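Local structure of 3-dehydroquinate dehydratase (Aquifex aeolicus, 2EGZ) at residues I26-V31 with I57-S62; S35-N40 with R68-R73; Y86-L91 with K110-Y115. The protein catalyses the cis-dehydration of 3-dehydroquinate to 3-dehydroshikimate, the third step of the chorismate pathway, as a homodimeric type I enzyme working through a Schiff base. All blocks are in the same frame, centred on the assembly; numbering follows the deposited sequence.

Contact 1 of 3, residues I26-V31 with I57-S62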
ATOM      1  N   ILE B  26     -12.563  23.567  -9.592  1.00 11.30           N
ATOM      2  CA  ILE B  26     -12.869  22.548  -8.604  1.00 11.84           C
ATOM      3  C   ILE B  26     -12.221  22.793  -7.250  1.00 12.22           C
ATOM      4  O   ILE B  26     -11.115  23.318  -7.168  1.00 12.42           O
ATOM      5  CB  ILE B  26     -12.355  21.172  -9.085  1.00 11.86           C
ATOM      6  CG1 ILE B  26     -13.010  20.797 -10.411  1.00 12.78           C
ATOM      7  CG2 ILE B  26     -12.600  20.121  -8.022  1.00 13.94           C
ATOM      8  CD1 ILE B  26     -12.371  19.589 -11.060  1.00 15.94           C
ATOM      9  N   VAL B  27     -12.924  22.407  -6.191  1.00 12.26           N
ATOM     10  CA  VAL B  27     -12.377  22.494  -4.846  1.00 12.48           C
ATOM     11  C   VAL B  27     -12.307  21.050  -4.366  1.00 12.52           C
ATOM     12  O   VAL B  27     -13.308  20.329  -4.386  1.00 12.36           O
ATOM     13  CB  VAL B  27     -13.276  23.297  -3.866  1.00 14.38           C
ATOM     14  CG1 VAL B  27     -12.857  23.012  -2.423  1.00 16.30           C
ATOM     15  CG2 VAL B  27     -13.145  24.788  -4.141  1.00 13.76           C
ATOM     16  N   GLU B  28     -11.122  20.611  -3.971  1.00 13.05           N
ATOM     17  CA  GLU B  28     -10.981  19.257  -3.464  1.00 12.87           C
ATOM     18  C   GLU B  28     -11.059  19.306  -1.947  1.00 14.11           C
ATOM     19  O   GLU B  28     -10.201  19.905  -1.296  1.00 15.02           O
ATOM     20  CB  GLU B  28      -9.641  18.638  -3.867  1.00 13.48           C
ATOM     21  CG  GLU B  28      -9.400  17.281  -3.196  1.00 16.01           C
ATOM     22  CD  GLU B  28      -8.075  16.646  -3.572  1.00 18.39           C
ATOM     23  OE1 GLU B  28      -7.068  17.377  -3.635  1.00 19.17           O
ATOM     24  OE2 GLU B  28      -8.038  15.414  -3.787  1.00 20.35           O
ATOM     25  N   LEU B  29     -12.087  18.690  -1.381  1.00 13.90           N
ATOM     26  CA  LEU B  29     -12.217  18.675   0.067  1.00 16.01           C
ATOM     27  C   LEU B  29     -11.348  17.547   0.599  1.00 16.86           C
ATOM     28  O   LEU B  29     -11.637  16.373   0.378  1.00 17.09           O
ATOM     29  CB  LEU B  29     -13.674  18.454   0.494  1.00 15.89           C
ATOM     30  CG  LEU B  29     -14.648  19.634   0.404  1.00 16.80           C
ATOM     31  CD1 LEU B  29     -14.787  20.075  -1.038  1.00 20.65           C
ATOM     32  CD2 LEU B  29     -16.004  19.224   0.961  1.00 20.48           C
ATOM     33  N   ARG B  30     -10.260  17.912   1.268  1.00 18.84           N
ATOM     34  CA  ARG B  30      -9.366  16.923   1.851  1.00 19.44           C
ATOM     35  C   ARG B  30      -9.905  16.663   3.250  1.00 20.72           C
ATOM     36  O   ARG B  30      -9.418  17.225   4.232  1.00 21.07           O
ATOM     37  CB  ARG B  30      -7.934  17.464   1.914  1.00 20.39           C
ATOM     38  CG  ARG B  30      -7.215  17.480   0.567  1.00 21.29           C
ATOM     39  CD  ARG B  30      -7.015  16.062   0.041  1.00 22.12           C
ATOM     40  NE  ARG B  30      -6.216  15.257   0.966  1.00 23.47           N
ATOM     41  CZ  ARG B  30      -4.887  15.214   0.972  1.00 23.41           C
ATOM     42  NH1 ARG B  30      -4.192  15.924   0.093  1.00 24.43           N
ATOM     43  NH2 ARG B  30      -4.253  14.477   1.875  1.00 22.64           N
ATOM     44  N   VAL B  31     -10.924  15.813   3.324  1.00 20.81           N
ATOM     45  CA  VAL B  31     -11.570  15.492   4.588  1.00 23.37           C
ATOM     46  C   VAL B  31     -10.612  14.903   5.617  1.00 25.14           C
ATOM     47  O   VAL B  31     -10.875  14.966   6.817  1.00 27.19           O
ATOM     48  CB  VAL B  31     -12.747  14.528   4.370  1.00 22.75           C
ATOM     49  CG1 VAL B  31     -13.490  14.302   5.681  1.00 23.32           C
ATOM     50  CG2 VAL B  31     -13.690  15.102   3.318  1.00 22.43           C
ATOM     51  N   ILE B  57     -14.390  17.527  -5.397  1.00 13.40           N
ATOM     52  CA  ILE B  57     -13.713  16.240  -5.412  1.00 11.23           C
ATOM     53  C   ILE B  57     -13.758  15.858  -3.938  1.00 12.09           C
ATOM     54  O   ILE B  57     -13.276  16.602  -3.080  1.00 11.92           O
ATOM     55  CB  ILE B  57     -12.228  16.317  -5.840  1.00 13.08           C
ATOM     56  CG1 ILE B  57     -12.110  16.627  -7.334  1.00 10.93           C
ATOM     57  CG2 ILE B  57     -11.552  14.974  -5.568  1.00 13.40           C
ATOM     58  CD1 ILE B  57     -10.678  16.865  -7.788  1.00 13.14           C
ATOM     59  N   LEU B  58     -14.371  14.719  -3.645  1.00 11.75           N
ATOM     60  CA  LEU B  58     -14.468  14.235  -2.275  1.00 13.94           C
ATOM     61  C   LEU B  58     -13.282  13.311  -2.030  1.00 15.07           C
ATOM     62  O   LEU B  58     -13.224  12.213  -2.587  1.00 14.75           O
ATOM     63  CB  LEU B  58     -15.778  13.464  -2.078  1.00 14.00           C
ATOM     64  CG  LEU B  58     -15.974  12.750  -0.735  1.00 15.66           C
ATOM     65  CD1 LEU B  58     -16.033  13.772   0.394  1.00 16.04           C
ATOM     66  CD2 LEU B  58     -17.256  11.929  -0.777  1.00 17.14           C
ATOM     67  N   THR B  59     -12.336  13.769  -1.215  1.00 15.04           N
ATOM     68  CA  THR B  59     -11.150  12.988  -0.891  1.00 16.33           C
ATOM     69  C   THR B  59     -11.035  12.778   0.610  1.00 16.15           C
ATOM     70  O   THR B  59     -11.209  13.708   1.392  1.00 17.01           O
ATOM     71  CB  THR B  59      -9.855  13.683  -1.364  1.00 17.45           C
ATOM     72  OG1 THR B  59      -9.858  13.783  -2.792  1.00 16.25           O
ATOM     73  CG2 THR B  59      -8.629  12.884  -0.928  1.00 18.62           C
ATOM     74  N   ILE B  60     -10.747  11.546   1.000  1.00 16.78           N
ATOM     75  CA  ILE B  60     -10.575  11.202   2.408  1.00 17.60           C
ATOM     76  C   ILE B  60      -9.344  10.311   2.378  1.00 17.51           C
ATOM     77  O   ILE B  60      -9.424   9.108   2.612  1.00 18.31           O
ATOM     78  CB  ILE B  60     -11.776  10.407   2.941  1.00 18.30           C
ATOM     79  CG1 ILE B  60     -13.078  11.104   2.540  1.00 19.27           C
ATOM     80  CG2 ILE B  60     -11.693  10.312   4.464  1.00 20.44           C
ATOM     81  CD1 ILE B  60     -14.328  10.317   2.882  1.00 19.15           C
ATOM     82  N   ARG B  61      -8.206  10.925   2.070  1.00 19.06           N
ATOM     83  CA  ARG B  61      -6.940  10.215   1.930  1.00 19.78           C
ATOM     84  C   ARG B  61      -6.572   9.241   3.039  1.00 20.46           C
ATOM     85  O   ARG B  61      -6.579   9.589   4.219  1.00 21.19           O
ATOM     86  CB  ARG B  61      -5.796  11.217   1.751  1.00 20.42           C
ATOM     87  CG  ARG B  61      -4.521  10.586   1.216  1.00 23.81           C
ATOM     88  CD  ARG B  61      -4.668  10.216  -0.253  1.00 26.81           C
ATOM     89  NE  ARG B  61      -4.874  11.403  -1.079  1.00 28.64           N
ATOM     90  CZ  ARG B  61      -3.946  12.331  -1.305  1.00 32.51           C
ATOM     91  NH1 ARG B  61      -2.731  12.220  -0.775  1.00 31.25           N
ATOM     92  NH2 ARG B  61      -4.237  13.386  -2.052  1.00 35.71           N
ATOM     93  N   SER B  62      -6.237   8.018   2.642  1.00 21.31           N
ATOM     94  CA  SER B  62      -5.838   6.990   3.593  1.00 22.55           C
ATOM     95  C   SER B  62      -4.467   7.375   4.144  1.00 23.76           C
ATOM     96  O   SER B  62      -3.671   8.024   3.461  1.00 21.93           O
ATOM     97  CB  SER B  62      -5.764   5.625   2.904  1.00 21.73           C
ATOM     98  OG  SER B  62      -4.837   5.632   1.832  1.00 23.99           O
TER
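The guanidinium groups of Arg30 and Arg61 lie flat on each other, centres 3.8 Å apart and planes 27° off parallel. Over one face of Arg30 sits Arg61 NH2, displaced toward the rim and 3.3 Å from Arg30 NH1; over one face of Arg61 sits Arg30 CZ. Both chains bend at chi2 and chi3, which brings their ends together; Thr59 CG2 lies alongside Arg30 CD at 3.7 Å. Each cation has anionic or carbonyl company: Arg30 NH2 forms a salt bridge with Asp32, while Arg61 bonds to Glu65 O and, through NH2, to a tartrate that probably came from the crystallisation liquor. Arg61 binds 3-dehydroquinate and Arg30 is predicted to, consistent with the pair lining a pocket for the anionic substrate. That pocket opens at the C-terminal ends of two adjacent parallel strands, 26-30 and 55-59, successive strands of a beta-alpha-beta unit in the TIM barrel. Backbone bonds ladder between them from Val27 O to Thr59 O, the latter taking Val31 N at 2.9 Å. On the face that carries Arg30, Glu28 reaches across with CG anti to its backbone N (chi1 173°), and its OE2 accepts from Thr59 OG1 at 2.6 Å, on the anti side and 20° out of the carboxylate plane. The side chains of Glu28 and Lys142, the Schiff-base lysine, come within about 4 Å at their nearest atoms. Farther back, Ile26 CG2 packs on Ile57 CG1 at 3.6 Å. Toward the surrounding helices, Val31 CG2 meets Leu58 CD1 at 4.0 Å, and Val31 CB touches Ile60 CG1.

Contact 2 of 3, residues S35-N40 with R68-R73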
ATOM      1  N   SER B  35     -11.044  18.944  10.862  1.00 29.49           N
ATOM      2  CA  SER B  35     -11.073  18.790  12.312  1.00 31.77           C
ATOM      3  C   SER B  35     -12.443  18.260  12.732  1.00 31.88           C
ATOM      4  O   SER B  35     -12.711  18.059  13.917  1.00 33.20           O
ATOM      5  CB  SER B  35     -10.801  20.128  12.986  1.00 31.65           C
ATOM      6  N   ASP B  36     -13.303  18.040  11.743  1.00 31.23           N
ATOM      7  CA  ASP B  36     -14.656  17.537  11.961  1.00 30.23           C
ATOM      8  C   ASP B  36     -15.026  16.702  10.737  1.00 29.89           C
ATOM      9  O   ASP B  36     -14.970  17.203   9.615  1.00 29.59           O
ATOM     10  CB  ASP B  36     -15.630  18.711  12.085  1.00 30.64           C
ATOM     11  CG  ASP B  36     -17.033  18.278  12.466  1.00 31.81           C
ATOM     12  OD1 ASP B  36     -17.486  17.215  11.995  1.00 32.79           O
ATOM     13  OD2 ASP B  36     -17.693  19.014  13.232  1.00 33.84           O
ATOM     14  N   THR B  37     -15.405  15.443  10.940  1.00 28.90           N
ATOM     15  CA  THR B  37     -15.770  14.594   9.806  1.00 29.14           C
ATOM     16  C   THR B  37     -17.195  14.063   9.854  1.00 29.03           C
ATOM     17  O   THR B  37     -17.522  13.086   9.178  1.00 29.01           O
ATOM     18  CB  THR B  37     -14.803  13.389   9.648  1.00 28.48           C
ATOM     19  OG1 THR B  37     -14.855  12.563  10.818  1.00 28.03           O
ATOM     20  CG2 THR B  37     -13.383  13.877   9.429  1.00 26.89           C
ATOM     21  N   SER B  38     -18.050  14.707  10.643  1.00 28.38           N
ATOM     22  CA  SER B  38     -19.439  14.278  10.734  1.00 27.50           C
ATOM     23  C   SER B  38     -20.077  14.392   9.353  1.00 27.59           C
ATOM     24  O   SER B  38     -19.709  15.265   8.567  1.00 27.33           O
ATOM     25  CB  SER B  38     -20.201  15.145  11.742  1.00 28.12           C
ATOM     26  OG  SER B  38     -20.093  16.522  11.424  1.00 29.14           O
ATOM     27  N   LEU B  39     -21.029  13.513   9.061  1.00 26.19           N
ATOM     28  CA  LEU B  39     -21.694  13.518   7.765  1.00 27.49           C
ATOM     29  C   LEU B  39     -22.309  14.864   7.395  1.00 28.72           C
ATOM     30  O   LEU B  39     -22.332  15.238   6.220  1.00 26.87           O
ATOM     31  CB  LEU B  39     -22.783  12.444   7.716  1.00 27.70           C
ATOM     32  CG  LEU B  39     -22.373  10.976   7.891  1.00 28.01           C
ATOM     33  CD1 LEU B  39     -23.607  10.090   7.723  1.00 25.95           C
ATOM     34  CD2 LEU B  39     -21.303  10.601   6.872  1.00 28.36           C
ATOM     35  N   ASN B  40     -22.806  15.598   8.386  1.00 27.93           N
ATOM     36  CA  ASN B  40     -23.427  16.880   8.094  1.00 28.01           C
ATOM     37  C   ASN B  40     -22.415  17.976   7.818  1.00 27.54           C
ATOM     38  O   ASN B  40     -22.589  18.767   6.889  1.00 27.68           O
ATOM     39  CB  ASN B  40     -24.338  17.320   9.240  1.00 30.25           C
ATOM     40  CG  ASN B  40     -25.125  18.565   8.895  1.00 31.72           C
ATOM     41  OD1 ASN B  40     -25.920  18.562   7.957  1.00 32.01           O
ATOM     42  ND2 ASN B  40     -24.902  19.639   9.642  1.00 33.87           N
ATOM     43  N   ARG B  68      -4.854  10.531   6.631  1.00 30.21           N
ATOM     44  CA  ARG B  68      -4.996  10.159   8.029  1.00 29.23           C
ATOM     45  C   ARG B  68      -6.217   9.269   8.167  1.00 28.99           C
ATOM     46  O   ARG B  68      -7.156   9.362   7.376  1.00 27.69           O
ATOM     47  CB  ARG B  68      -5.152  11.411   8.891  1.00 30.61           C
ATOM     48  N   GLU B  69      -6.207   8.401   9.171  1.00 28.00           N
ATOM     49  CA  GLU B  69      -7.335   7.508   9.392  1.00 28.36           C
ATOM     50  C   GLU B  69      -8.576   8.319   9.757  1.00 27.99           C
ATOM     51  O   GLU B  69      -8.503   9.260  10.543  1.00 27.36           O
ATOM     52  CB  GLU B  69      -7.008   6.513  10.509  1.00 26.20           C
ATOM     53  N   VAL B  70      -9.708   7.963   9.159  1.00 28.31           N
ATOM     54  CA  VAL B  70     -10.975   8.628   9.445  1.00 28.73           C
ATOM     55  C   VAL B  70     -11.966   7.516   9.743  1.00 29.49           C
ATOM     56  O   VAL B  70     -12.371   6.777   8.848  1.00 30.39           O
ATOM     57  CB  VAL B  70     -11.483   9.468   8.243  1.00 28.60           C
ATOM     58  CG1 VAL B  70     -12.860  10.040   8.557  1.00 28.11           C
ATOM     59  CG2 VAL B  70     -10.513  10.602   7.951  1.00 28.49           C
ATOM     60  N   LYS B  71     -12.338   7.395  11.014  1.00 30.89           N
ATOM     61  CA  LYS B  71     -13.261   6.361  11.468  1.00 31.49           C
ATOM     62  C   LYS B  71     -14.473   6.150  10.562  1.00 31.08           C
ATOM     63  O   LYS B  71     -14.766   5.024  10.159  1.00 30.98           O
ATOM     64  CB  LYS B  71     -13.742   6.682  12.888  1.00 32.82           C
ATOM     65  CG  LYS B  71     -14.633   5.613  13.501  1.00 36.33           C
ATOM     66  CD  LYS B  71     -15.299   6.103  14.783  1.00 38.12           C
ATOM     67  CE  LYS B  71     -16.141   4.997  15.420  1.00 39.58           C
ATOM     68  NZ  LYS B  71     -16.964   5.492  16.563  1.00 39.06           N
ATOM     69  N   ASN B  72     -15.175   7.229  10.235  1.00 30.92           N
ATOM     70  CA  ASN B  72     -16.364   7.117   9.402  1.00 30.48           C
ATOM     71  C   ASN B  72     -16.098   7.399   7.929  1.00 30.66           C
ATOM     72  O   ASN B  72     -16.987   7.852   7.202  1.00 30.63           O
ATOM     73  CB  ASN B  72     -17.454   8.056   9.929  1.00 29.85           C
ATOM     74  CG  ASN B  72     -17.073   9.516   9.816  1.00 28.64           C
ATOM     75  OD1 ASN B  72     -15.925   9.894  10.062  1.00 28.45           O
ATOM     76  ND2 ASN B  72     -18.042  10.352   9.455  1.00 27.59           N
ATOM     77  N   ARG B  73     -14.876   7.119   7.487  1.00 30.23           N
ATOM     78  CA  ARG B  73     -14.507   7.340   6.094  1.00 29.58           C
ATOM     79  C   ARG B  73     -15.470   6.630   5.143  1.00 28.18           C
ATOM     80  O   ARG B  73     -16.045   7.254   4.250  1.00 27.61           O
ATOM     81  CB  ARG B  73     -13.078   6.859   5.851  1.00 29.76           C
TER
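This is a small polar clasp near the protein surface, where the Thr37 side chain and carbonyl meet the amide of Asn72. It joins two loops of the TIM barrel, each leading from the C-terminal end of a strand into the next helix: segment 35-40 enters helix 39-51, and segment 68-73 leads up to helix 73-80. Ser38 and Asn72 occupy the N-cap positions of those helices, so the clasp ties together two neighbouring helix starts; the Asn72 amide is turned to Thr37 and makes no capping bond to its own helix. Asn72 uses both ends of that amide on the one residue. Its ND2 gives an almost perfectly straight bond (178°) to Thr37 O at 2.8 Å; the oxygen lies in the amide plane of Asn72, although ND2 itself stands well above the carbonyl plane of Thr37. In return, Thr37 OG1 donates to Asn72 OD1 at 3.0 Å. The two bonds together fix the amide's flip, since turning it over would set OD1 against a carbonyl oxygen. With OG1 between the backbone N and the carbonyl carbon (chi1 61°), the hydroxyl faces the same amide as Thr37 O. Thr37 CB and CG2 rest on Val70 CG1, each 4.0 Å away, and Leu76 of helix 73-80 lies against both side chains. A type I turn from Val70 to Arg73, closed by Arg73 N on Val70 O, carries Asn72 to its place. Next to Thr37, Asp36 forms an Asx turn: its OD1 takes Ser38 N at 2.9 Å and also Ser38 OG at 2.8 Å.

Contact 3 of 3, residues Y86-L91 with K110-Y115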
ATOM      1  N   TYR B  86     -16.895  14.528  -8.157  1.00 10.33           N
ATOM      2  CA  TYR B  86     -15.856  13.500  -8.230  1.00 10.33           C
ATOM      3  C   TYR B  86     -15.609  12.959  -6.830  1.00 11.52           C
ATOM      4  O   TYR B  86     -15.810  13.660  -5.836  1.00 10.69           O
ATOM      5  CB  TYR B  86     -14.506  14.067  -8.680  1.00 11.03           C
ATOM      6  CG  TYR B  86     -14.451  14.745 -10.024  1.00 10.74           C
ATOM      7  CD1 TYR B  86     -14.074  14.037 -11.168  1.00 12.30           C
ATOM      8  CD2 TYR B  86     -14.703  16.110 -10.144  1.00 12.26           C
ATOM      9  CE1 TYR B  86     -13.937  14.680 -12.393  1.00 15.15           C
ATOM     10  CE2 TYR B  86     -14.573  16.759 -11.359  1.00 13.81           C
ATOM     11  CZ  TYR B  86     -14.186  16.043 -12.477  1.00 14.40           C
ATOM     12  OH  TYR B  86     -14.018  16.695 -13.677  1.00 14.80           O
ATOM     13  N   THR B  87     -15.153  11.716  -6.772  1.00 13.06           N
ATOM     14  CA  THR B  87     -14.760  11.081  -5.524  1.00 13.89           C
ATOM     15  C   THR B  87     -13.395  10.478  -5.839  1.00 13.98           C
ATOM     16  O   THR B  87     -13.234   9.777  -6.841  1.00 14.01           O
ATOM     17  CB  THR B  87     -15.718   9.957  -5.086  1.00 15.14           C
ATOM     18  OG1 THR B  87     -16.954  10.523  -4.632  1.00 14.95           O
ATOM     19  CG2 THR B  87     -15.090   9.151  -3.953  1.00 14.69           C
ATOM     20  N   ASP B  88     -12.406  10.788  -5.009  1.00 12.06           N
ATOM     21  CA  ASP B  88     -11.058  10.266  -5.202  1.00 14.15           C
ATOM     22  C   ASP B  88     -10.815   9.170  -4.171  1.00 13.50           C
ATOM     23  O   ASP B  88     -10.817   9.433  -2.970  1.00 14.36           O
ATOM     24  CB  ASP B  88     -10.023  11.391  -5.022  1.00 12.03           C
ATOM     25  CG  ASP B  88      -8.586  10.919  -5.235  1.00 15.69           C
ATOM     26  OD1 ASP B  88      -8.261   9.781  -4.830  1.00 15.98           O
ATOM     27  OD2 ASP B  88      -7.769  11.693  -5.790  1.00 15.96           O
ATOM     28  N   ILE B  89     -10.626   7.944  -4.645  1.00 13.86           N
ATOM     29  CA  ILE B  89     -10.357   6.814  -3.763  1.00 14.82           C
ATOM     30  C   ILE B  89      -9.012   6.230  -4.196  1.00 16.20           C
ATOM     31  O   ILE B  89      -8.687   6.235  -5.378  1.00 15.81           O
ATOM     32  CB  ILE B  89     -11.470   5.738  -3.873  1.00 14.05           C
ATOM     33  CG1 ILE B  89     -11.205   4.590  -2.887  1.00 14.97           C
ATOM     34  CG2 ILE B  89     -11.549   5.213  -5.293  1.00 16.15           C
ATOM     35  CD1 ILE B  89     -11.246   5.008  -1.429  1.00 16.02           C
ATOM     36  N   GLU B  90      -8.220   5.750  -3.242  1.00 16.15           N
ATOM     37  CA  GLU B  90      -6.916   5.183  -3.579  1.00 16.99           C
ATOM     38  C   GLU B  90      -7.067   3.802  -4.202  1.00 16.70           C
ATOM     39  O   GLU B  90      -7.920   3.010  -3.784  1.00 17.56           O
ATOM     40  CB  GLU B  90      -6.029   5.057  -2.336  1.00 18.07           C
ATOM     41  CG  GLU B  90      -5.834   6.326  -1.513  1.00 20.93           C
ATOM     42  CD  GLU B  90      -7.063   6.707  -0.711  1.00 22.11           C
ATOM     43  OE1 GLU B  90      -7.873   5.809  -0.387  1.00 21.43           O
ATOM     44  OE2 GLU B  90      -7.209   7.905  -0.389  1.00 22.24           O
ATOM     45  N   LEU B  91      -6.239   3.512  -5.201  1.00 16.41           N
ATOM     46  CA  LEU B  91      -6.273   2.210  -5.856  1.00 17.09           C
ATOM     47  C   LEU B  91      -5.963   1.151  -4.802  1.00 18.68           C
ATOM     48  O   LEU B  91      -6.453   0.027  -4.877  1.00 19.47           O
ATOM     49  CB  LEU B  91      -5.222   2.147  -6.974  1.00 16.82           C
ATOM     50  CG  LEU B  91      -5.011   0.814  -7.705  1.00 17.15           C
ATOM     51  CD1 LEU B  91      -6.295   0.374  -8.393  1.00 16.58           C
ATOM     52  CD2 LEU B  91      -3.895   0.972  -8.725  1.00 16.87           C
ATOM     53  N   LYS B 110     -18.387  11.027 -11.042  1.00 16.46           N
ATOM     54  CA  LYS B 110     -17.130  10.443 -11.511  1.00 16.95           C
ATOM     55  C   LYS B 110     -16.224   9.929 -10.407  1.00 16.55           C
ATOM     56  O   LYS B 110     -16.166  10.497  -9.317  1.00 15.95           O
ATOM     57  CB  LYS B 110     -16.348  11.465 -12.345  1.00 18.25           C
ATOM     58  CG  LYS B 110     -17.073  11.941 -13.589  1.00 22.27           C
ATOM     59  CD  LYS B 110     -16.218  12.920 -14.383  1.00 26.05           C
ATOM     60  CE  LYS B 110     -16.897  13.301 -15.694  1.00 30.10           C
ATOM     61  NZ  LYS B 110     -16.043  14.204 -16.516  1.00 33.87           N
ATOM     62  N   LEU B 111     -15.497   8.857 -10.708  1.00 15.14           N
ATOM     63  CA  LEU B 111     -14.586   8.267  -9.741  1.00 14.69           C
ATOM     64  C   LEU B 111     -13.139   8.428 -10.175  1.00 14.94           C
ATOM     65  O   LEU B 111     -12.770   8.061 -11.292  1.00 15.73           O
ATOM     66  CB  LEU B 111     -14.884   6.776  -9.565  1.00 14.89           C
ATOM     67  CG  LEU B 111     -14.131   6.059  -8.437  1.00 13.43           C
ATOM     68  CD1 LEU B 111     -14.544   6.654  -7.100  1.00 14.01           C
ATOM     69  CD2 LEU B 111     -14.431   4.561  -8.466  1.00 14.25           C
ATOM     70  N   ILE B 112     -12.327   8.999  -9.296  1.00 13.92           N
ATOM     71  CA  ILE B 112     -10.907   9.145  -9.570  1.00 12.32           C
ATOM     72  C   ILE B 112     -10.266   8.053  -8.729  1.00 12.87           C
ATOM     73  O   ILE B 112     -10.605   7.899  -7.563  1.00 14.81           O
ATOM     74  CB  ILE B 112     -10.364  10.512  -9.108  1.00 11.93           C
ATOM     75  CG1 ILE B 112     -10.890  11.626 -10.018  1.00 11.56           C
ATOM     76  CG2 ILE B 112      -8.843  10.495  -9.107  1.00 10.43           C
ATOM     77  CD1 ILE B 112     -10.513  13.018  -9.531  1.00 13.23           C
ATOM     78  N   ILE B 113      -9.368   7.276  -9.323  1.00 11.95           N
ATOM     79  CA  ILE B 113      -8.693   6.214  -8.590  1.00 11.31           C
ATOM     80  C   ILE B 113      -7.227   6.592  -8.601  1.00 11.97           C
ATOM     81  O   ILE B 113      -6.564   6.554  -9.640  1.00 11.93           O
ATOM     82  CB  ILE B 113      -8.933   4.855  -9.253  1.00 11.64           C
ATOM     83  CG1 ILE B 113     -10.428   4.518  -9.166  1.00 10.50           C
ATOM     84  CG2 ILE B 113      -8.096   3.780  -8.560  1.00 11.02           C
ATOM     85  CD1 ILE B 113     -10.836   3.253  -9.906  1.00  9.96           C
ATOM     86  N   SER B 114      -6.731   6.970  -7.430  1.00 12.80           N
ATOM     87  CA  SER B 114      -5.369   7.457  -7.293  1.00 13.19           C
ATOM     88  C   SER B 114      -4.285   6.555  -6.720  1.00 13.69           C
ATOM     89  O   SER B 114      -4.548   5.561  -6.041  1.00 11.50           O
ATOM     90  CB  SER B 114      -5.402   8.739  -6.466  1.00 14.98           C
ATOM     91  OG  SER B 114      -5.932   8.468  -5.176  1.00 15.59           O
ATOM     92  N   TYR B 115      -3.051   6.955  -7.006  1.00 13.05           N
ATOM     93  CA  TYR B 115      -1.854   6.277  -6.537  1.00 13.09           C
ATOM     94  C   TYR B 115      -0.836   7.372  -6.263  1.00 13.99           C
ATOM     95  O   TYR B 115      -0.591   8.217  -7.125  1.00 14.01           O
ATOM     96  CB  TYR B 115      -1.289   5.339  -7.607  1.00 13.29           C
ATOM     97  CG  TYR B 115       0.098   4.844  -7.256  1.00 15.09           C
ATOM     98  CD1 TYR B 115       0.284   3.895  -6.254  1.00 17.30           C
ATOM     99  CD2 TYR B 115       1.231   5.387  -7.867  1.00 14.26           C
ATOM    100  CE1 TYR B 115       1.564   3.505  -5.857  1.00 18.70           C
ATOM    101  CE2 TYR B 115       2.515   5.004  -7.478  1.00 15.43           C
ATOM    102  CZ  TYR B 115       2.673   4.066  -6.470  1.00 18.17           C
ATOM    103  OH  TYR B 115       3.940   3.711  -6.054  1.00 20.92           O
TER
HETATM  104  O   HOH W   1     -12.976  15.366 -15.713  1.00 24.59           O
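Asp88 reaches over to strand 110-117 one atom at a time. Its CB lies 4.2 Å from Ile112 CB, its partner in the parallel register. CG, anti to the backbone N (chi1 -179°), swings toward the neighbouring strand and comes near Ile112 CG2. At the tip the oxygens part company: OD2 rests on Ile112 CG2 at 3.7 Å and has a long, weak ion pair with Lys142, whereas OD1 accepts from Ser114 OG at 2.7 Å through its syn lone pair. Replacing Asp88 with an alanine would probably leave the buried Ser114 hydroxyl without this acceptor and free to turn. Strands 86-90 and 110-117 are joined by an unbroken parallel ladder, from Thr87 N on Lys110 O to a nearly straight bond of 2.8 Å between Leu91 N and Ser114 O. On the face bearing Asp88, Tyr86 and Lys110 run side by side, with Tyr86 CE1 3.5 Å from Lys110 CD. A water bonds to Tyr86 OH at 2.6 Å, in the ring plane, and weakly takes a bond from Lys110 NZ. The opposite face is mainly apolar: Ile89 CG2 meets Leu111 CD1 at 3.8 Å, and helix 94-107 covers Ile89 and Leu111. Beyond the end of strand 86-90, Leu91 CB lies against Ile113 CG2. The side chain of Ser114 comes within about 3 Å of that of the proton donor/acceptor His116, nearest atoms. These are the two strands of a beta-alpha-beta unit of the TIM barrel, linked by helix 94-107, their inward face holding the polar residues around the Schiff-base lysine of a type I dehydroquinase.

Overall arrangement
From the N terminus, strand 26-30 opens contact 1, and the chain then passes through 35-40, the start of contact 2, into helix 39-51. Strand 55-59 returns to close contact 1; only after that does 68-73 close contact 2, so the two loops cross. They also touch, Val31 packing against Thr37 and Ile60 against Val70. Contact 3 follows in series, opening at 86-91 beyond helix 73-80 and closing at 110-115 after helix 94-107. Strands 55-59 and 86-90 are neighbours, so contacts 1 and 3 form four consecutive strands of one parallel sheet, while contact 2 joins the outlying loops, about 18 Å from contact 3 between centres.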